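Local coordinates for protein purine nucleoside phosphorylase (Caulobacter vibrioides, PDB 1XFJ) that probably acts as a purine nucleoside phosphorylase of the YfiH/LACC1 family, splitting inosine and S-methyl-5'-thioadenosine with phosphate and deaminating adenosine, at residues P7-P12 with V225-R230; G29-G34 with R56-R61; G140-A145 with A208-R213. All blocks are in the same frame, centred on the assembly; numbering follows the deposited sequence.

Contact 1 of 3, residues P7-P12 with V225-R230. With ACT (acetate ion), chain B.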
loop_
_atom_site.group_PDB
_atom_site.type_symbol
_atom_site.label_atom_id
_atom_site.label_comp_id
_atom_site.label_asym_id
_atom_site.label_seq_id
_atom_site.Cartn_x
_atom_site.Cartn_y
_atom_site.Cartn_z
ATOM N N PRO A 7 -5.151 1.187 -16.284
ATOM C CA PRO A 7 -6.132 1.880 -15.448
ATOM C C PRO A 7 -5.492 2.150 -14.090
ATOM O O PRO A 7 -4.750 1.314 -13.567
ATOM C CB PRO A 7 -7.273 0.873 -15.342
ATOM C CG PRO A 7 -7.187 0.133 -16.646
ATOM C CD PRO A 7 -5.697 -0.094 -16.772
ATOM N N THR A 8 -5.769 3.312 -13.515
ATOM C CA THR A 8 -5.195 3.634 -12.219
ATOM C C THR A 8 -6.136 4.463 -11.378
ATOM O O THR A 8 -7.070 5.082 -11.887
ATOM C CB THR A 8 -3.886 4.453 -12.350
ATOM O OG1 THR A 8 -4.178 5.725 -12.946
ATOM C CG2 THR A 8 -2.865 3.720 -13.210
ATOM N N VAL A 9 -5.887 4.448 -10.075
ATOM C CA VAL A 9 -6.647 5.260 -9.147
ATOM C C VAL A 9 -5.628 6.301 -8.721
ATOM O O VAL A 9 -4.546 5.962 -8.246
ATOM C CB VAL A 9 -7.097 4.472 -7.901
ATOM C CG1 VAL A 9 -7.678 5.429 -6.871
ATOM C CG2 VAL A 9 -8.135 3.429 -8.291
ATOM N N GLN A 10 -5.949 7.569 -8.924
ATOM C CA GLN A 10 -5.032 8.621 -8.530
ATOM C C GLN A 10 -5.706 9.561 -7.558
ATOM O O GLN A 10 -6.931 9.682 -7.545
ATOM C CB GLN A 10 -4.545 9.390 -9.752
ATOM C CG GLN A 10 -3.568 8.611 -10.603
ATOM C CD GLN A 10 -3.027 9.441 -11.737
ATOM O OE1 GLN A 10 -3.781 9.912 -12.588
ATOM N NE2 GLN A 10 -1.715 9.635 -11.757
ATOM N N SER A 11 -4.889 10.217 -6.741
ATOM C CA SER A 11 -5.370 11.152 -5.736
ATOM C C SER A 11 -5.112 12.605 -6.113
ATOM O O SER A 11 -4.034 12.952 -6.599
ATOM C CB SER A 11 -4.692 10.870 -4.396
ATOM O OG SER A 11 -4.882 11.956 -3.507
ATOM N N PRO A 12 -6.108 13.478 -5.892
ATOM C CA PRO A 12 -5.945 14.898 -6.214
ATOM C C PRO A 12 -4.804 15.513 -5.407
ATOM O O PRO A 12 -4.186 16.490 -5.831
ATOM C CB PRO A 12 -7.303 15.490 -5.841
ATOM C CG PRO A 12 -8.240 14.378 -6.153
ATOM C CD PRO A 12 -7.517 13.169 -5.590
ATOM N N VAL A 225 -8.427 7.268 -0.770
ATOM C CA VAL A 225 -9.093 7.326 -2.070
ATOM C C VAL A 225 -10.505 6.747 -2.030
ATOM O O VAL A 225 -11.267 6.880 -2.987
ATOM C CB VAL A 225 -8.270 6.599 -3.155
ATOM C CG1 VAL A 225 -6.909 7.264 -3.293
ATOM C CG2 VAL A 225 -8.118 5.127 -2.805
ATOM N N GLY A 226 -10.844 6.095 -0.923
ATOM C CA GLY A 226 -12.178 5.545 -0.770
ATOM C C GLY A 226 -12.605 4.432 -1.710
ATOM O O GLY A 226 -13.750 4.413 -2.166
ATOM N N ARG A 227 -11.697 3.511 -2.009
ATOM C CA ARG A 227 -12.019 2.379 -2.873
ATOM C C ARG A 227 -11.852 1.115 -2.026
ATOM O O ARG A 227 -10.825 0.934 -1.370
ATOM C CB ARG A 227 -11.089 2.344 -4.095
ATOM C CG ARG A 227 -11.221 3.563 -5.015
ATOM C CD ARG A 227 -12.633 3.684 -5.584
ATOM N NE ARG A 227 -12.932 2.618 -6.538
ATOM C CZ ARG A 227 -12.562 2.625 -7.816
ATOM N NH1 ARG A 227 -11.877 3.648 -8.311
ATOM N NH2 ARG A 227 -12.869 1.601 -8.601
ATOM N N ASP A 228 -12.874 0.258 -2.036
ATOM C CA ASP A 228 -12.897 -0.976 -1.243
ATOM C C ASP A 228 -12.486 -2.193 -2.077
ATOM O O ASP A 228 -13.236 -2.644 -2.939
ATOM C CB ASP A 228 -14.313 -1.186 -0.697
ATOM C CG ASP A 228 -14.386 -2.250 0.383
ATOM O OD1 ASP A 228 -13.562 -3.184 0.377
ATOM O OD2 ASP A 228 -15.295 -2.154 1.234
ATOM N N THR A 229 -11.303 -2.730 -1.799
ATOM C CA THR A 229 -10.791 -3.881 -2.539
ATOM C C THR A 229 -11.705 -5.103 -2.492
ATOM O O THR A 229 -11.924 -5.767 -3.507
ATOM C CB THR A 229 -9.407 -4.297 -2.009
ATOM O OG1 THR A 229 -9.472 -4.457 -0.586
ATOM C CG2 THR A 229 -8.367 -3.241 -2.354
ATOM N N ARG A 230 -12.234 -5.401 -1.311
ATOM C CA ARG A 230 -13.104 -6.559 -1.144
ATOM C C ARG A 230 -14.431 -6.417 -1.874
ATOM O O ARG A 230 -14.938 -7.380 -2.454
ATOM C CB ARG A 230 -13.362 -6.801 0.347
ATOM C CG ARG A 230 -14.219 -8.026 0.659
ATOM C CD ARG A 230 -15.702 -7.688 0.684
ATOM N NE ARG A 230 -16.524 -8.839 1.051
ATOM C CZ ARG A 230 -16.875 -9.811 0.215
ATOM N NH1 ARG A 230 -16.480 -9.780 -1.052
ATOM N NH2 ARG A 230 -17.619 -10.821 0.646
HETATM C C ACT B . -10.796 3.236 -11.683
HETATM O O ACT B . -11.949 2.784 -11.473
HETATM O OXT ACT B . -10.279 4.327 -11.272
HETATM C CH3 ACT B . -9.890 2.373 -12.537
#
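Val9 presents its two methyl groups to two different residues of 225-230. CG1, anti to the backbone N (chi1 171°), lies against the branch point of Val225, 3.9 Å from its CB and 4.1 Å from each of its methyls. CG2 turns to the guanidinium of Arg227, with NH1 3.7 Å away at a slant to the flat group. Ser11 touches more loosely, its CB 4.4 Å from Val225 CG1. No hydrogen bond joins the two segments, so the pairing is apolar apart from the arginine head. An acetate ion, probably from the crystallisation liquor, lies at the edge of that head. Its O accepts a hydrogen bond from Arg227 NH2 (3.2 Å, 150° at the hydrogen), while the bonds from NH1 to both acetate oxygens are weak. The Arg227 chain bends at chi2 and chi3 to bring the guanidinium back beside Val9 CG2. Glu232, by a salt bridge to NE, and Trp235, by a cation-pi contact, help position it. Ser11 OG caps Leu13 N at the start of helix 12-15 and also bonds Glu223. Phe24 packs on both valines and pairs with Val9 through the backbone. Side chains of the weak edge strand 8-9 thus pack on the loop leaving strand 221-224, bringing together the edges of the five- and six-stranded sheets in the alpha-beta-beta-alpha fold of this YfiH/LACC1-family protein.

Contact 2 of 3, residues G29-G34 with R56-R61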
loop_
_atom_site.group_PDB
_atom_site.type_symbol
_atom_site.label_atom_id
_atom_site.label_comp_id
_atom_site.label_asym_id
_atom_site.label_seq_id
_atom_site.Cartn_x
_atom_site.Cartn_y
_atom_site.Cartn_z
ATOM N N GLY A 29 -5.354 -4.728 -16.855
ATOM C CA GLY A 29 -4.238 -4.320 -17.692
ATOM C C GLY A 29 -3.051 -5.262 -17.796
ATOM O O GLY A 29 -2.095 -4.959 -18.512
ATOM N N GLY A 30 -3.117 -6.398 -17.107
ATOM C CA GLY A 30 -2.015 -7.350 -17.124
ATOM C C GLY A 30 -2.190 -8.550 -18.038
ATOM O O GLY A 30 -2.999 -8.524 -18.963
ATOM N N VAL A 31 -1.432 -9.611 -17.769
ATOM C CA VAL A 31 -1.484 -10.817 -18.588
ATOM C C VAL A 31 -1.785 -12.102 -17.819
ATOM O O VAL A 31 -1.969 -13.158 -18.422
ATOM C CB VAL A 31 -0.151 -11.022 -19.345
ATOM C CG1 VAL A 31 0.149 -9.811 -20.207
ATOM C CG2 VAL A 31 0.981 -11.255 -18.357
ATOM N N SER A 32 -1.833 -12.018 -16.495
ATOM C CA SER A 32 -2.094 -13.197 -15.678
ATOM C C SER A 32 -3.487 -13.774 -15.895
ATOM O O SER A 32 -4.416 -13.064 -16.289
ATOM C CB SER A 32 -1.877 -12.870 -14.201
ATOM O OG SER A 32 -0.506 -12.598 -13.967
ATOM N N LYS A 33 -3.617 -15.072 -15.632
ATOM C CA LYS A 33 -4.871 -15.787 -15.833
ATOM C C LYS A 33 -5.519 -16.287 -14.548
ATOM O O LYS A 33 -4.913 -16.265 -13.477
ATOM C CB LYS A 33 -4.632 -16.986 -16.757
ATOM C CG LYS A 33 -3.988 -16.650 -18.092
ATOM C CD LYS A 33 -4.972 -15.994 -19.042
ATOM C CE LYS A 33 -4.392 -15.908 -20.445
ATOM N NZ LYS A 33 -5.390 -15.410 -21.431
ATOM N N GLY A 34 -6.760 -16.747 -14.680
ATOM C CA GLY A 34 -7.495 -17.283 -13.550
ATOM C C GLY A 34 -7.741 -16.308 -12.417
ATOM O O GLY A 34 -8.165 -15.172 -12.634
ATOM N N ARG A 56 4.817 -6.553 -13.838
ATOM C CA ARG A 56 5.695 -5.576 -13.205
ATOM C C ARG A 56 6.317 -4.662 -14.261
ATOM O O ARG A 56 6.468 -3.462 -14.044
ATOM C CB ARG A 56 6.804 -6.281 -12.416
ATOM C CG ARG A 56 6.354 -6.872 -11.090
ATOM C CD ARG A 56 7.480 -7.649 -10.419
ATOM N NE ARG A 56 8.691 -6.843 -10.290
ATOM C CZ ARG A 56 9.163 -6.372 -9.141
ATOM N NH1 ARG A 56 8.530 -6.623 -8.003
ATOM N NH2 ARG A 56 10.270 -5.642 -9.133
ATOM N N ALA A 57 6.671 -5.234 -15.407
ATOM C CA ALA A 57 7.274 -4.454 -16.483
ATOM C C ALA A 57 6.277 -3.439 -17.035
ATOM O O ALA A 57 6.639 -2.305 -17.356
ATOM C CB ALA A 57 7.754 -5.379 -17.590
ATOM N N ARG A 58 5.017 -3.845 -17.143
ATOM C CA ARG A 58 3.990 -2.945 -17.654
ATOM C C ARG A 58 3.838 -1.740 -16.743
ATOM O O ARG A 58 3.703 -0.605 -17.210
ATOM C CB ARG A 58 2.655 -3.678 -17.772
ATOM C CG ARG A 58 2.711 -4.803 -18.779
ATOM C CD ARG A 58 1.352 -5.386 -19.101
ATOM N NE ARG A 58 1.476 -6.245 -20.274
ATOM C CZ ARG A 58 0.471 -6.607 -21.064
ATOM N NH1 ARG A 58 -0.765 -6.197 -20.817
ATOM N NH2 ARG A 58 0.716 -7.363 -22.123
ATOM N N ILE A 59 3.862 -1.992 -15.441
ATOM C CA ILE A 59 3.733 -0.923 -14.463
ATOM C C ILE A 59 4.952 -0.012 -14.532
ATOM O O ILE A 59 4.822 1.213 -14.505
ATOM C CB ILE A 59 3.569 -1.500 -13.042
ATOM C CG1 ILE A 59 2.178 -2.125 -12.908
ATOM C CG2 ILE A 59 3.772 -0.408 -11.997
ATOM C CD1 ILE A 59 1.939 -2.835 -11.591
ATOM N N ALA A 60 6.134 -0.611 -14.630
ATOM C CA ALA A 60 7.365 0.164 -14.718
ATOM C C ALA A 60 7.310 1.054 -15.957
ATOM O O ALA A 60 7.731 2.209 -15.920
ATOM C CB ALA A 60 8.571 -0.771 -14.793
ATOM N N ARG A 61 6.781 0.515 -17.052
ATOM C CA ARG A 61 6.676 1.276 -18.294
ATOM C C ARG A 61 5.686 2.437 -18.175
ATOM O O ARG A 61 5.858 3.478 -18.814
ATOM C CB ARG A 61 6.259 0.359 -19.447
ATOM C CG ARG A 61 6.352 1.020 -20.809
ATOM C CD ARG A 61 7.797 1.352 -21.148
ATOM N NE ARG A 61 7.917 2.114 -22.388
ATOM C CZ ARG A 61 7.480 3.360 -22.547
ATOM N NH1 ARG A 61 6.890 3.991 -21.540
ATOM N NH2 ARG A 61 7.630 3.974 -23.714
#
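Val31 lays its CG1 methyl over one face of the Arg58 guanidinium, 3.1 Å above the plane and displaced toward the rim on the NH2 side. The fit is unusually tight, with CG1 3.2 Å from NH2 and 3.3 Å from CZ, and may be strained or slightly misplaced in the model; the two side chains run at a slant to one another. This is a surface contact between the glycine-containing loop after strand 20-25 and helix 49-62, and the loop carries a classic beta bulge in which Val31 and Ser32 both face Ser38. With CG1 anti to its carbonyl carbon (chi1 -58°), Val31 sets that methyl, rather than CG2, on the arginine. The extended Arg58 chain from CG to NE carries the flat head from the helix to the loop backbone, CD passing 3.5 Å from Gly29 O. The head is shared between helix and loop: NE makes a salt bridge with Glu54, one turn earlier on the same helix, and NH1 is given to the loop. The acidic partner probably helps fix the rotation of the guanidinium and partly balances its charge. Asn55 adds a second link between helix and bulge, its OD1 receiving Val31 N and its ND2 bonding Ser32 OG. Gly29 N bonds a glycerol that probably came from the crystallisation liquor. The Gly29 carbonyl is turned to the helix. Gly30 O lies farther from the arginine, 3.7 Å from NH1. The hydrogen bond across the contact runs from Arg58 NH1 to Gly29 O, 2.9 Å long; the oxygen lies near the guanidinium plane, but the donor stands 37° above the carbonyl plane.

Contact 3 of 3, residues G140-A145 with A208-R213; sequences GVVQSA and AFVLDR
A buried helix-to-helix contact brings the first turn of helix 141-151 against the middle of helix 206-216. Val210 and Leu211 of the latter also pack on strands of the six-stranded sheet, Val210 reaching Ala115, Val117 and Val163. Val142 carries the contact from its side. Its CG2 sits 3.9 Å from Arg213 CB, and its CG1, anti to the backbone N (chi1 176°), lies 4.0 Å from Arg213 O. The same CG2 reaches Val210 CG1 at 4.3 Å, so Val142 touches two residues one turn apart on the other helix. The Val142 and Arg213 side chains cross at about a right angle, and the backbones come closest at this pair, with CA atoms 6.3 Å apart. Of the Arg213 side chain, CB does the touching. Bends at chi2 and chi3 carry the rest of the chain away from Val142 and back to Asp212 on its own helix. There NH2 bonds OD2 in a salt bridge (2.9 Å, 153° at the hydrogen), on the syn side but tilted out of the carboxylate plane, while the bond from NE to the same oxygen is weak. Asp212 OD1 has its own salt bridge to Arg191. With no hydrogen bond between the segments, Val142 meets the other helix mainly by van der Waals contact, including the backbone at Arg213, and the charge of Arg213 is directed to Asp212, away from Val142.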
loop_
_atom_site.group_PDB
_atom_site.type_symbol
_atom_site.label_atom_id
_atom_site.label_comp_id
_atom_site.label_asym_id
_atom_site.label_seq_id
_atom_site.Cartn_x
_atom_site.Cartn_y
_atom_site.Cartn_z
ATOM N N GLY A 140 3.446 0.659 13.883
ATOM C CA GLY A 140 4.111 1.906 13.531
ATOM C C GLY A 140 4.811 2.032 12.186
ATOM O O GLY A 140 5.751 2.827 12.052
ATOM N N VAL A 141 4.366 1.287 11.179
ATOM C CA VAL A 141 5.008 1.381 9.871
ATOM C C VAL A 141 4.878 2.780 9.268
ATOM O O VAL A 141 5.768 3.231 8.547
ATOM C CB VAL A 141 4.442 0.347 8.864
ATOM C CG1 VAL A 141 3.003 0.677 8.498
ATOM C CG2 VAL A 141 5.324 0.309 7.621
ATOM N N VAL A 142 3.777 3.470 9.556
ATOM C CA VAL A 142 3.593 4.817 9.021
ATOM C C VAL A 142 4.625 5.772 9.620
ATOM O O VAL A 142 5.310 6.489 8.894
ATOM C CB VAL A 142 2.174 5.362 9.303
ATOM C CG1 VAL A 142 2.062 6.807 8.810
ATOM C CG2 VAL A 142 1.137 4.499 8.603
ATOM N N GLN A 143 4.743 5.775 10.945
ATOM C CA GLN A 143 5.708 6.647 11.601
ATOM C C GLN A 143 7.119 6.282 11.142
ATOM O O GLN A 143 7.970 7.156 10.980
ATOM C CB GLN A 143 5.603 6.509 13.123
ATOM C CG GLN A 143 6.541 7.420 13.920
ATOM C CD GLN A 143 6.223 8.904 13.760
ATOM O OE1 GLN A 143 6.911 9.630 13.032
ATOM N NE2 GLN A 143 5.175 9.359 14.437
ATOM N N SER A 144 7.362 4.992 10.925
ATOM C CA SER A 144 8.679 4.537 10.488
ATOM C C SER A 144 9.043 5.092 9.115
ATOM O O SER A 144 10.167 5.555 8.896
ATOM C CB SER A 144 8.734 3.010 10.445
ATOM O OG SER A 144 9.995 2.578 9.959
ATOM N N ALA A 145 8.084 5.045 8.193
ATOM C CA ALA A 145 8.301 5.548 6.843
ATOM C C ALA A 145 8.571 7.049 6.896
ATOM O O ALA A 145 9.446 7.556 6.194
ATOM C CB ALA A 145 7.087 5.258 5.973
ATOM N N ALA A 208 -9.304 4.556 8.102
ATOM C CA ALA A 208 -9.423 5.620 9.090
ATOM C C ALA A 208 -8.309 5.494 10.125
ATOM O O ALA A 208 -7.760 6.499 10.585
ATOM C CB ALA A 208 -10.792 5.571 9.762
ATOM N N PHE A 209 -7.964 4.263 10.486
ATOM C CA PHE A 209 -6.903 4.060 11.463
ATOM C C PHE A 209 -5.567 4.506 10.879
ATOM O O PHE A 209 -4.759 5.130 11.561
ATOM C CB PHE A 209 -6.799 2.593 11.871
ATOM C CG PHE A 209 -5.718 2.335 12.881
ATOM C CD1 PHE A 209 -5.854 2.782 14.191
ATOM C CD2 PHE A 209 -4.542 1.688 12.514
ATOM C CE1 PHE A 209 -4.835 2.594 15.123
ATOM C CE2 PHE A 209 -3.514 1.495 13.437
ATOM C CZ PHE A 209 -3.661 1.949 14.743
ATOM N N VAL A 210 -5.336 4.176 9.612
ATOM C CA VAL A 210 -4.097 4.561 8.948
ATOM C C VAL A 210 -4.007 6.084 8.815
ATOM O O VAL A 210 -2.925 6.659 8.943
ATOM C CB VAL A 210 -3.995 3.909 7.556
ATOM C CG1 VAL A 210 -2.750 4.395 6.833
ATOM C CG2 VAL A 210 -3.953 2.391 7.709
ATOM N N LEU A 211 -5.139 6.735 8.555
ATOM C CA LEU A 211 -5.145 8.195 8.443
ATOM C C LEU A 211 -4.781 8.784 9.803
ATOM O O LEU A 211 -4.113 9.816 9.885
ATOM C CB LEU A 211 -6.519 8.701 7.991
ATOM C CG LEU A 211 -6.833 8.510 6.500
ATOM C CD1 LEU A 211 -8.300 8.820 6.234
ATOM C CD2 LEU A 211 -5.932 9.412 5.661
ATOM N N ASP A 212 -5.211 8.112 10.870
ATOM C CA ASP A 212 -4.905 8.558 12.226
ATOM C C ASP A 212 -3.400 8.426 12.474
ATOM O O ASP A 212 -2.795 9.274 13.130
ATOM C CB ASP A 212 -5.666 7.714 13.256
ATOM C CG ASP A 212 -5.230 8.003 14.687
ATOM O OD1 ASP A 212 -5.573 9.080 15.216
ATOM O OD2 ASP A 212 -4.536 7.151 15.279
ATOM N N ARG A 213 -2.802 7.358 11.953
ATOM C CA ARG A 213 -1.369 7.143 12.124
ATOM C C ARG A 213 -0.594 8.237 11.391
ATOM O O ARG A 213 0.414 8.739 11.892
ATOM C CB ARG A 213 -0.957 5.764 11.596
ATOM C CG ARG A 213 -1.519 4.579 12.379
ATOM C CD ARG A 213 -1.016 4.547 13.817
ATOM N NE ARG A 213 -1.707 5.503 14.679
ATOM C CZ ARG A 213 -1.354 5.763 15.935
ATOM N NH1 ARG A 213 -0.314 5.139 16.475
ATOM N NH2 ARG A 213 -2.042 6.639 16.656
#

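How the contacts relate
Contact 1 joins the N-terminal strand region 7-12 to a late loop, 225-230, and spans both others in sequence; contact 2 closes before contact 3 opens. Contacts 2 and 3 lie on opposite sides of the chain's centre, about 29 Å apart between centres, with contact 1 centred about 18 Å from each. Contact 2 ties helix 49-62 to the loop following strand 20-25, the neighbour of strand 8-9 in the five-stranded sheet. Contact 3 joins helices 141-151 and 206-216 beside the six-stranded sheet, whose edge strand 221-224 leads into contact 1. Contact 1 therefore links the two sheets, contact 2 lies at the surface beside the first, and contact 3 is buried beside the second.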